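PDB 5BZA: beta-N-acetylhexosaminidase from Thermotoga neapolitana, which probably hydrolyses terminal non-reducing N-acetyl-D-hexosamine residues from N-acetyl-beta-D-hexosaminides, as a member of glycosyl hydrolase family 3. Local coordinates for residues L342-N354 with A374-I388. Sequence-based numbering, arbitrary orientation.
Sequences LLGREVVLLVPSN and AKRFFKVRDVIRYDI. With CD (cadmium ion), chain T.
Val347 and Val380 pair in the parallel strands of a beta-alpha-beta unit, in which strand 347-352 leads through helix 364-377 into strand 380-386. Beyond them a beta bulge slips the register by one, so Val348 pairs with Asp382 and Arg381 is the extra residue. Arg381 turns to Glu346: NE donates to OE2 at 2.8 Å, staying in the guanidinium plane but reaching the oxygen from 56° out of the carboxylate plane. The other oxygen, Glu346 OE1, binds cadmium at 2.2 Å, a site shared with Glu398, so one carboxylate serves both cations. Further along, Ile384 N donates to Leu349 O at 2.7 Å. Within this chain, 380-386 is an edge strand of the C-terminal domain's mixed sheet, while 347-352 also bonds to strand 399-404. One face carries Leu349, whose CD1 reaches Ala374 CB of the helix at 3.8 Å; on the other, Leu350 CD2 lies against Ile384 CB at 3.6 Å. Tyr386 CG sits between its backbone N and carbonyl carbon (chi1 71°), which lays the ring alongside Pro352, whose CA makes a CH-pi contact over one face; the OH bonds to Phe403 O. Arg385 folds back at its second torsion (chi2 -62°) beside Val351, NH1 3.5 Å from Val351 CG1, while NH2 forms a salt bridge with Asp368. Shortened to alanine, this position would probably leave Asp368 without that charge partner and Val351 CG1 with less packed against it.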
ATOM      1  N   LEU B 342      13.327  18.382 -32.401  1.00 35.55           N
ATOM      2  CA  LEU B 342      13.411  19.356 -31.306  1.00 32.93           C
ATOM      3  C   LEU B 342      13.712  18.644 -29.985  1.00 30.77           C
ATOM      4  O   LEU B 342      14.126  19.256 -28.993  1.00 28.38           O
ATOM      5  CB  LEU B 342      12.091  20.119 -31.116  1.00 34.01           C
ATOM      6  CG  LEU B 342      11.410  21.067 -32.097  1.00 37.98           C
ATOM      7  CD1 LEU B 342      10.171  21.632 -31.436  1.00 28.98           C
ATOM      8  CD2 LEU B 342      12.340  22.184 -32.492  1.00 32.28           C
ATOM      9  N   LEU B 343      13.492  17.340 -29.988  1.00 28.91           N
ATOM     10  CA  LEU B 343      13.379  16.600 -28.742  1.00 27.66           C
ATOM     11  C   LEU B 343      14.731  16.339 -28.019  1.00 26.92           C
ATOM     12  O   LEU B 343      14.748  16.038 -26.820  1.00 26.45           O
ATOM     13  CB  LEU B 343      12.590  15.311 -29.008  1.00 25.61           C
ATOM     14  CG  LEU B 343      11.120  15.656 -29.386  1.00 30.10           C
ATOM     15  CD1 LEU B 343      10.261  14.406 -29.544  1.00 27.48           C
ATOM     16  CD2 LEU B 343      10.441  16.648 -28.409  1.00 25.19           C
ATOM     17  N   GLY B 344      15.848  16.405 -28.746  1.00 26.76           N
ATOM     18  CA  GLY B 344      17.167  16.274 -28.143  1.00 20.96           C
ATOM     19  C   GLY B 344      17.686  17.551 -27.500  1.00 21.78           C
ATOM     20  O   GLY B 344      18.824  17.581 -27.072  1.00 24.94           O
ATOM     21  N   ARG B 345      16.887  18.618 -27.432  1.00 21.58           N
ATOM     22  CA  ARG B 345      17.371  19.885 -26.852  1.00 21.77           C
ATOM     23  C   ARG B 345      17.211  19.919 -25.354  1.00 20.00           C
ATOM     24  O   ARG B 345      16.533  19.062 -24.803  1.00 19.75           O
ATOM     25  CB  ARG B 345      16.608  21.091 -27.418  1.00 21.56           C
ATOM     26  CG  ARG B 345      16.671  21.269 -28.914  1.00 25.35           C
ATOM     27  CD  ARG B 345      15.775  22.467 -29.295  1.00 27.63           C
ATOM     28  NE  ARG B 345      15.768  22.759 -30.734  1.00 33.65           N
ATOM     29  CZ  ARG B 345      15.083  23.765 -31.292  1.00 31.64           C
ATOM     30  NH1 ARG B 345      14.372  24.591 -30.532  1.00 27.63           N
ATOM     31  NH2 ARG B 345      15.124  23.947 -32.607  1.00 29.99           N
ATOM     32  N   GLU B 346      17.707  20.973 -24.705  1.00 16.39           N
ATOM     33  CA  GLU B 346      17.606  21.032 -23.253  1.00 17.66           C
ATOM     34  C   GLU B 346      16.244  21.672 -22.953  1.00 19.21           C
ATOM     35  O   GLU B 346      15.804  22.587 -23.663  1.00 18.59           O
ATOM     36  CB  GLU B 346      18.730  21.872 -22.634  1.00 17.06           C
ATOM     37  CG  GLU B 346      20.163  21.532 -23.107  1.00 16.51           C
ATOM     38  CD  GLU B 346      21.124  22.702 -22.830  1.00 17.78           C
ATOM     39  OE1 GLU B 346      21.684  23.278 -23.797  1.00 12.42           O
ATOM     40  OE2 GLU B 346      21.209  23.140 -21.643  1.00 20.33           O
ATOM     41  N   VAL B 347      15.579  21.216 -21.898  1.00 18.78           N
ATOM     42  CA  VAL B 347      14.184  21.563 -21.721  1.00 16.25           C
ATOM     43  C   VAL B 347      14.063  22.466 -20.518  1.00 21.98           C
ATOM     44  O   VAL B 347      14.730  22.271 -19.510  1.00 18.30           O
ATOM     45  CB  VAL B 347      13.251  20.296 -21.559  1.00 15.46           C
ATOM     46  CG1 VAL B 347      11.841  20.684 -21.209  1.00 15.53           C
ATOM     47  CG2 VAL B 347      13.220  19.472 -22.849  1.00 16.51           C
ATOM     48  N   VAL B 348      13.195  23.466 -20.647  1.00 18.86           N
ATOM     49  CA  VAL B 348      12.862  24.316 -19.545  1.00 21.87           C
ATOM     50  C   VAL B 348      11.484  23.843 -19.092  1.00 18.63           C
ATOM     51  O   VAL B 348      10.561  23.734 -19.923  1.00 19.23           O
ATOM     52  CB  VAL B 348      12.848  25.802 -19.968  1.00 19.84           C
ATOM     53  CG1 VAL B 348      12.297  26.647 -18.845  1.00 20.29           C
ATOM     54  CG2 VAL B 348      14.259  26.253 -20.278  1.00 20.77           C
ATOM     55  N   LEU B 349      11.311  23.634 -17.789  1.00 17.63           N
ATOM     56  CA  LEU B 349      10.068  23.049 -17.295  1.00 16.41           C
ATOM     57  C   LEU B 349       9.280  24.077 -16.522  1.00 20.16           C
ATOM     58  O   LEU B 349       9.761  24.635 -15.518  1.00 20.14           O
ATOM     59  CB  LEU B 349      10.329  21.863 -16.367  1.00 17.36           C
ATOM     60  CG  LEU B 349      11.000  20.577 -16.875  1.00 18.59           C
ATOM     61  CD1 LEU B 349      11.134  19.578 -15.728  1.00 13.68           C
ATOM     62  CD2 LEU B 349      10.225  19.966 -18.054  1.00 17.01           C
ATOM     63  N   LEU B 350       8.038  24.273 -16.945  1.00 17.25           N
ATOM     64  CA  LEU B 350       7.164  25.195 -16.259  1.00 18.17           C
ATOM     65  C   LEU B 350       6.164  24.333 -15.546  1.00 18.37           C
ATOM     66  O   LEU B 350       5.370  23.622 -16.184  1.00 17.77           O
ATOM     67  CB  LEU B 350       6.465  26.157 -17.237  1.00 19.94           C
ATOM     68  CG  LEU B 350       7.364  27.178 -17.933  1.00 23.50           C
ATOM     69  CD1 LEU B 350       6.596  28.110 -18.892  1.00 18.88           C
ATOM     70  CD2 LEU B 350       8.075  27.989 -16.865  1.00 30.66           C
ATOM     71  N   VAL B 351       6.205  24.377 -14.225  1.00 15.25           N
ATOM     72  CA  VAL B 351       5.423  23.428 -13.454  1.00 20.13           C
ATOM     73  C   VAL B 351       4.573  24.169 -12.445  1.00 20.08           C
ATOM     74  O   VAL B 351       5.108  25.006 -11.729  1.00 22.85           O
ATOM     75  CB  VAL B 351       6.344  22.400 -12.716  1.00 18.99           C
ATOM     76  CG1 VAL B 351       5.522  21.519 -11.787  1.00 16.17           C
ATOM     77  CG2 VAL B 351       7.151  21.562 -13.734  1.00 17.99           C
ATOM     78  N   PRO B 352       3.251  23.871 -12.387  1.00 22.20           N
ATOM     79  CA  PRO B 352       2.337  24.467 -11.392  1.00 23.07           C
ATOM     80  C   PRO B 352       2.969  24.454 -10.008  1.00 26.80           C
ATOM     81  O   PRO B 352       3.566  23.454  -9.629  1.00 27.04           O
ATOM     82  CB  PRO B 352       1.105  23.561 -11.446  1.00 25.97           C
ATOM     83  CG  PRO B 352       1.091  23.076 -12.868  1.00 27.01           C
ATOM     84  CD  PRO B 352       2.537  22.972 -13.311  1.00 22.06           C
ATOM     85  N   SER B 353       2.817  25.558  -9.285  1.00 30.57           N
ATOM     86  CA  SER B 353       3.481  25.799  -8.005  1.00 32.11           C
ATOM     87  C   SER B 353       3.122  24.912  -6.832  1.00 32.32           C
ATOM     88  O   SER B 353       3.893  24.878  -5.868  1.00 38.52           O
ATOM     89  CB  SER B 353       3.235  27.240  -7.567  1.00 32.99           C
ATOM     90  OG  SER B 353       3.827  27.477  -6.304  1.00 38.78           O
ATOM     91  N   ASN B 354       1.999  24.191  -6.872  1.00 33.17           N
ATOM     92  CA  ASN B 354       1.683  23.296  -5.737  1.00 34.10           C
ATOM     93  C   ASN B 354       1.534  24.059  -4.412  1.00 35.07           C
ATOM     94  O   ASN B 354       2.522  24.283  -3.700  1.00 35.56           O
ATOM     95  CB  ASN B 354       2.769  22.210  -5.581  1.00 32.86           C
ATOM     96  CG  ASN B 354       2.666  21.435  -4.245  1.00 38.70           C
ATOM     97  OD1 ASN B 354       1.586  21.308  -3.647  1.00 41.94           O
ATOM     98  ND2 ASN B 354       3.811  20.935  -3.768  1.00 36.49           N
ATOM     99  N   ALA B 374      10.594  13.894 -15.834  1.00 12.72           N
ATOM    100  CA  ALA B 374      11.046  14.529 -17.064  1.00 13.03           C
ATOM    101  C   ALA B 374      12.524  14.255 -17.234  1.00 12.62           C
ATOM    102  O   ALA B 374      12.979  13.976 -18.346  1.00 10.69           O
ATOM    103  CB  ALA B 374      10.756  16.021 -17.057  1.00 12.69           C
ATOM    104  N   LYS B 375      13.267  14.327 -16.132  1.00 10.96           N
ATOM    105  CA  LYS B 375      14.709  14.060 -16.186  1.00 11.68           C
ATOM    106  C   LYS B 375      15.130  12.680 -16.723  1.00 12.13           C
ATOM    107  O   LYS B 375      16.245  12.572 -17.280  1.00 14.75           O
ATOM    108  CB  LYS B 375      15.314  14.268 -14.799  1.00 13.67           C
ATOM    109  CG  LYS B 375      15.495  15.746 -14.487  1.00 14.93           C
ATOM    110  CD  LYS B 375      15.859  15.995 -13.044  1.00 15.27           C
ATOM    111  CE  LYS B 375      16.052  17.483 -12.808  1.00 16.82           C
ATOM    112  NZ  LYS B 375      15.980  17.842 -11.354  1.00 26.05           N
ATOM    113  N   ARG B 376      14.286  11.645 -16.620  1.00 11.20           N
ATOM    114  CA  ARG B 376      14.593  10.318 -17.234  1.00 10.52           C
ATOM    115  C   ARG B 376      14.637  10.338 -18.760  1.00  9.24           C
ATOM    116  O   ARG B 376      15.296   9.512 -19.404  1.00 12.34           O
ATOM    117  CB  ARG B 376      13.556   9.272 -16.814  1.00  9.38           C
ATOM    118  CG  ARG B 376      13.444   9.075 -15.328  1.00  9.95           C
ATOM    119  CD  ARG B 376      12.627   7.827 -14.988  1.00 13.20           C
ATOM    120  NE  ARG B 376      13.225   6.580 -15.479  1.00 15.18           N
ATOM    121  CZ  ARG B 376      14.047   5.795 -14.774  1.00 15.39           C
ATOM    122  NH1 ARG B 376      14.377   6.100 -13.520  1.00 11.65           N
ATOM    123  NH2 ARG B 376      14.517   4.689 -15.322  1.00 12.25           N
ATOM    124  N   PHE B 377      13.930  11.317 -19.334  1.00 12.54           N
ATOM    125  CA  PHE B 377      13.636  11.363 -20.772  1.00 10.29           C
ATOM    126  C   PHE B 377      14.294  12.542 -21.493  1.00 11.83           C
ATOM    127  O   PHE B 377      14.553  12.483 -22.698  1.00  8.90           O
ATOM    128  CB  PHE B 377      12.118  11.430 -20.980  1.00 10.89           C
ATOM    129  CG  PHE B 377      11.380  10.209 -20.503  1.00 11.43           C
ATOM    130  CD1 PHE B 377      11.246   9.082 -21.322  1.00 10.20           C
ATOM    131  CD2 PHE B 377      10.804  10.188 -19.244  1.00  8.27           C
ATOM    132  CE1 PHE B 377      10.552   7.946 -20.870  1.00  9.39           C
ATOM    133  CE2 PHE B 377      10.121   9.050 -18.798  1.00 10.81           C
ATOM    134  CZ  PHE B 377       9.997   7.933 -19.615  1.00 10.64           C
ATOM    135  N   PHE B 378      14.532  13.629 -20.768  1.00 10.87           N
ATOM    136  CA  PHE B 378      15.022  14.853 -21.402  1.00 13.82           C
ATOM    137  C   PHE B 378      16.129  15.471 -20.613  1.00 14.29           C
ATOM    138  O   PHE B 378      16.085  15.454 -19.389  1.00 13.08           O
ATOM    139  CB  PHE B 378      13.852  15.914 -21.584  1.00 12.22           C
ATOM    140  CG  PHE B 378      12.730  15.416 -22.442  1.00 11.38           C
ATOM    141  CD1 PHE B 378      12.817  15.507 -23.809  1.00 11.61           C
ATOM    142  CD2 PHE B 378      11.653  14.748 -21.891  1.00 10.86           C
ATOM    143  CE1 PHE B 378      11.840  14.999 -24.610  1.00 16.79           C
ATOM    144  CE2 PHE B 378      10.672  14.213 -22.692  1.00 11.94           C
ATOM    145  CZ  PHE B 378      10.766  14.340 -24.052  1.00 12.63           C
ATOM    146  N   LYS B 379      17.098  16.071 -21.309  1.00 12.95           N
ATOM    147  CA  LYS B 379      18.014  16.962 -20.601  1.00 14.10           C
ATOM    148  C   LYS B 379      17.190  18.173 -20.133  1.00 17.15           C
ATOM    149  O   LYS B 379      16.372  18.743 -20.878  1.00 16.42           O
ATOM    150  CB  LYS B 379      19.174  17.416 -21.486  1.00 15.11           C
ATOM    151  CG  LYS B 379      19.705  16.362 -22.393  1.00 12.24           C
ATOM    152  CD  LYS B 379      20.919  16.872 -23.159  1.00 13.98           C
ATOM    153  CE  LYS B 379      20.464  17.237 -24.550  1.00 13.46           C
ATOM    154  NZ  LYS B 379      21.542  17.798 -25.393  1.00 18.12           N
ATOM    155  N   VAL B 380      17.380  18.536 -18.875  1.00 17.18           N
ATOM    156  CA  VAL B 380      16.620  19.616 -18.285  1.00 15.80           C
ATOM    157  C   VAL B 380      17.543  20.773 -17.911  1.00 24.36           C
ATOM    158  O   VAL B 380      18.458  20.598 -17.091  1.00 28.54           O
ATOM    159  CB  VAL B 380      15.869  19.118 -17.059  1.00 15.58           C
ATOM    160  CG1 VAL B 380      15.224  20.267 -16.305  1.00 19.25           C
ATOM    161  CG2 VAL B 380      14.839  18.045 -17.478  1.00 14.09           C
ATOM    162  N   ARG B 381      17.318  21.943 -18.512  1.00 26.44           N
ATOM    163  CA  ARG B 381      18.096  23.150 -18.197  1.00 27.92           C
ATOM    164  C   ARG B 381      17.583  23.885 -16.976  1.00 25.89           C
ATOM    165  O   ARG B 381      18.383  24.358 -16.169  1.00 30.99           O
ATOM    166  CB  ARG B 381      18.135  24.161 -19.352  1.00 24.80           C
ATOM    167  CG  ARG B 381      19.132  25.297 -19.016  1.00 28.26           C
ATOM    168  CD  ARG B 381      19.352  26.288 -20.133  1.00 30.12           C
ATOM    169  NE  ARG B 381      19.975  25.684 -21.304  1.00 21.30           N
ATOM    170  CZ  ARG B 381      20.256  26.365 -22.405  1.00 20.86           C
ATOM    171  NH1 ARG B 381      19.996  27.664 -22.456  1.00 27.81           N
ATOM    172  NH2 ARG B 381      20.805  25.765 -23.448  1.00 19.83           N
ATOM    173  N   ASP B 382      16.262  23.985 -16.814  1.00 25.98           N
ATOM    174  CA  ASP B 382      15.759  24.666 -15.619  1.00 27.72           C
ATOM    175  C   ASP B 382      14.382  24.196 -15.205  1.00 23.24           C
ATOM    176  O   ASP B 382      13.657  23.615 -15.999  1.00 22.68           O
ATOM    177  CB  ASP B 382      15.725  26.181 -15.874  1.00 29.49           C
ATOM    178  CG  ASP B 382      15.767  27.000 -14.586  1.00 37.20           C
ATOM    179  OD1 ASP B 382      15.344  26.486 -13.513  1.00 35.22           O
ATOM    180  OD2 ASP B 382      16.244  28.161 -14.645  1.00 42.93           O
ATOM    181  N   VAL B 383      14.030  24.445 -13.947  1.00 25.19           N
ATOM    182  CA  VAL B 383      12.696  24.110 -13.465  1.00 23.73           C
ATOM    183  C   VAL B 383      12.109  25.359 -12.824  1.00 21.94           C
ATOM    184  O   VAL B 383      12.639  25.855 -11.820  1.00 24.43           O
ATOM    185  CB  VAL B 383      12.707  22.964 -12.436  1.00 20.21           C
ATOM    186  CG1 VAL B 383      11.313  22.759 -11.880  1.00 17.46           C
ATOM    187  CG2 VAL B 383      13.201  21.696 -13.071  1.00 20.69           C
ATOM    188  N   ILE B 384      11.016  25.847 -13.412  1.00 19.78           N
ATOM    189  CA  ILE B 384      10.329  27.062 -12.956  1.00 21.01           C
ATOM    190  C   ILE B 384       8.943  26.718 -12.496  1.00 21.64           C
ATOM    191  O   ILE B 384       8.149  26.105 -13.219  1.00 21.96           O
ATOM    192  CB  ILE B 384      10.250  28.151 -14.057  1.00 21.29           C
ATOM    193  CG1 ILE B 384      11.650  28.560 -14.537  1.00 21.19           C
ATOM    194  CG2 ILE B 384       9.470  29.409 -13.560  1.00 19.76           C
ATOM    195  CD1 ILE B 384      11.605  29.338 -15.835  1.00 24.44           C
ATOM    196  N   ARG B 385       8.636  27.160 -11.292  1.00 24.95           N
ATOM    197  CA  ARG B 385       7.356  26.859 -10.685  1.00 25.48           C
ATOM    198  C   ARG B 385       6.457  28.103 -10.846  1.00 25.82           C
ATOM    199  O   ARG B 385       6.792  29.167 -10.340  1.00 26.77           O
ATOM    200  CB  ARG B 385       7.570  26.495  -9.223  1.00 28.60           C
ATOM    201  CG  ARG B 385       8.280  25.133  -9.002  1.00 23.06           C
ATOM    202  CD  ARG B 385       7.508  23.935  -9.546  1.00 24.63           C
ATOM    203  NE  ARG B 385       7.671  22.867  -8.567  1.00 25.94           N
ATOM    204  CZ  ARG B 385       6.680  22.174  -8.027  1.00 27.82           C
ATOM    205  NH1 ARG B 385       5.424  22.393  -8.368  1.00 29.01           N
ATOM    206  NH2 ARG B 385       6.961  21.253  -7.131  1.00 28.40           N
ATOM    207  N   TYR B 386       5.388  28.017 -11.628  1.00 24.94           N
ATOM    208  CA  TYR B 386       4.556  29.203 -11.839  1.00 23.78           C
ATOM    209  C   TYR B 386       3.269  29.148 -11.036  1.00 29.93           C
ATOM    210  O   TYR B 386       2.860  28.098 -10.541  1.00 30.85           O
ATOM    211  CB  TYR B 386       4.229  29.385 -13.317  1.00 28.76           C
ATOM    212  CG  TYR B 386       3.264  28.377 -13.887  1.00 28.30           C
ATOM    213  CD1 TYR B 386       3.676  27.085 -14.254  1.00 27.27           C
ATOM    214  CD2 TYR B 386       1.933  28.721 -14.083  1.00 30.73           C
ATOM    215  CE1 TYR B 386       2.763  26.177 -14.799  1.00 22.56           C
ATOM    216  CE2 TYR B 386       1.026  27.826 -14.618  1.00 27.07           C
ATOM    217  CZ  TYR B 386       1.427  26.570 -14.976  1.00 24.96           C
ATOM    218  OH  TYR B 386       0.474  25.729 -15.502  1.00 19.41           O
ATOM    219  N   ASP B 387       2.606  30.291 -10.935  1.00 33.87           N
ATOM    220  CA  ASP B 387       1.353  30.402 -10.187  1.00 37.34           C
ATOM    221  C   ASP B 387       0.206  30.111 -11.148  1.00 37.88           C
ATOM    222  O   ASP B 387       0.151  30.683 -12.239  1.00 36.92           O
ATOM    223  CB  ASP B 387       1.272  31.813  -9.589  1.00 38.98           C
ATOM    224  CG  ASP B 387       0.003  32.079  -8.812  1.00 43.60           C
ATOM    225  OD1 ASP B 387      -0.971  31.281  -8.849  1.00 43.01           O
ATOM    226  OD2 ASP B 387      -0.009  33.153  -8.175  1.00 47.67           O
ATOM    227  N   ILE B 388      -0.703  29.219 -10.761  1.00 37.45           N
ATOM    228  CA  ILE B 388      -1.749  28.817 -11.697  1.00 40.20           C
ATOM    229  C   ILE B 388      -2.750  29.964 -11.899  1.00 44.89           C
ATOM    230  O   ILE B 388      -3.336  30.114 -12.982  1.00 47.04           O
ATOM    231  CB  ILE B 388      -2.499  27.520 -11.269  1.00 35.79           C
ATOM    232  CG1 ILE B 388      -3.188  27.688  -9.919  1.00 39.46           C
ATOM    233  CG2 ILE B 388      -1.554  26.282 -11.320  1.00 36.97           C
ATOM    234  CD1 ILE B 388      -4.094  26.528  -9.585  1.00 38.38           C
TER
HETATM  235 CD    CD T 508      21.638  22.677 -25.925  1.00 26.81          CD
HETATM  236  O   HOH W   1      16.735  16.457 -24.233  1.00 19.20           O
HETATM  237  O   HOH W   2      15.372  13.501 -25.121  1.00 27.21           O
HETATM  238  O   HOH W   3      21.362  21.804 -28.190  1.00 12.84           O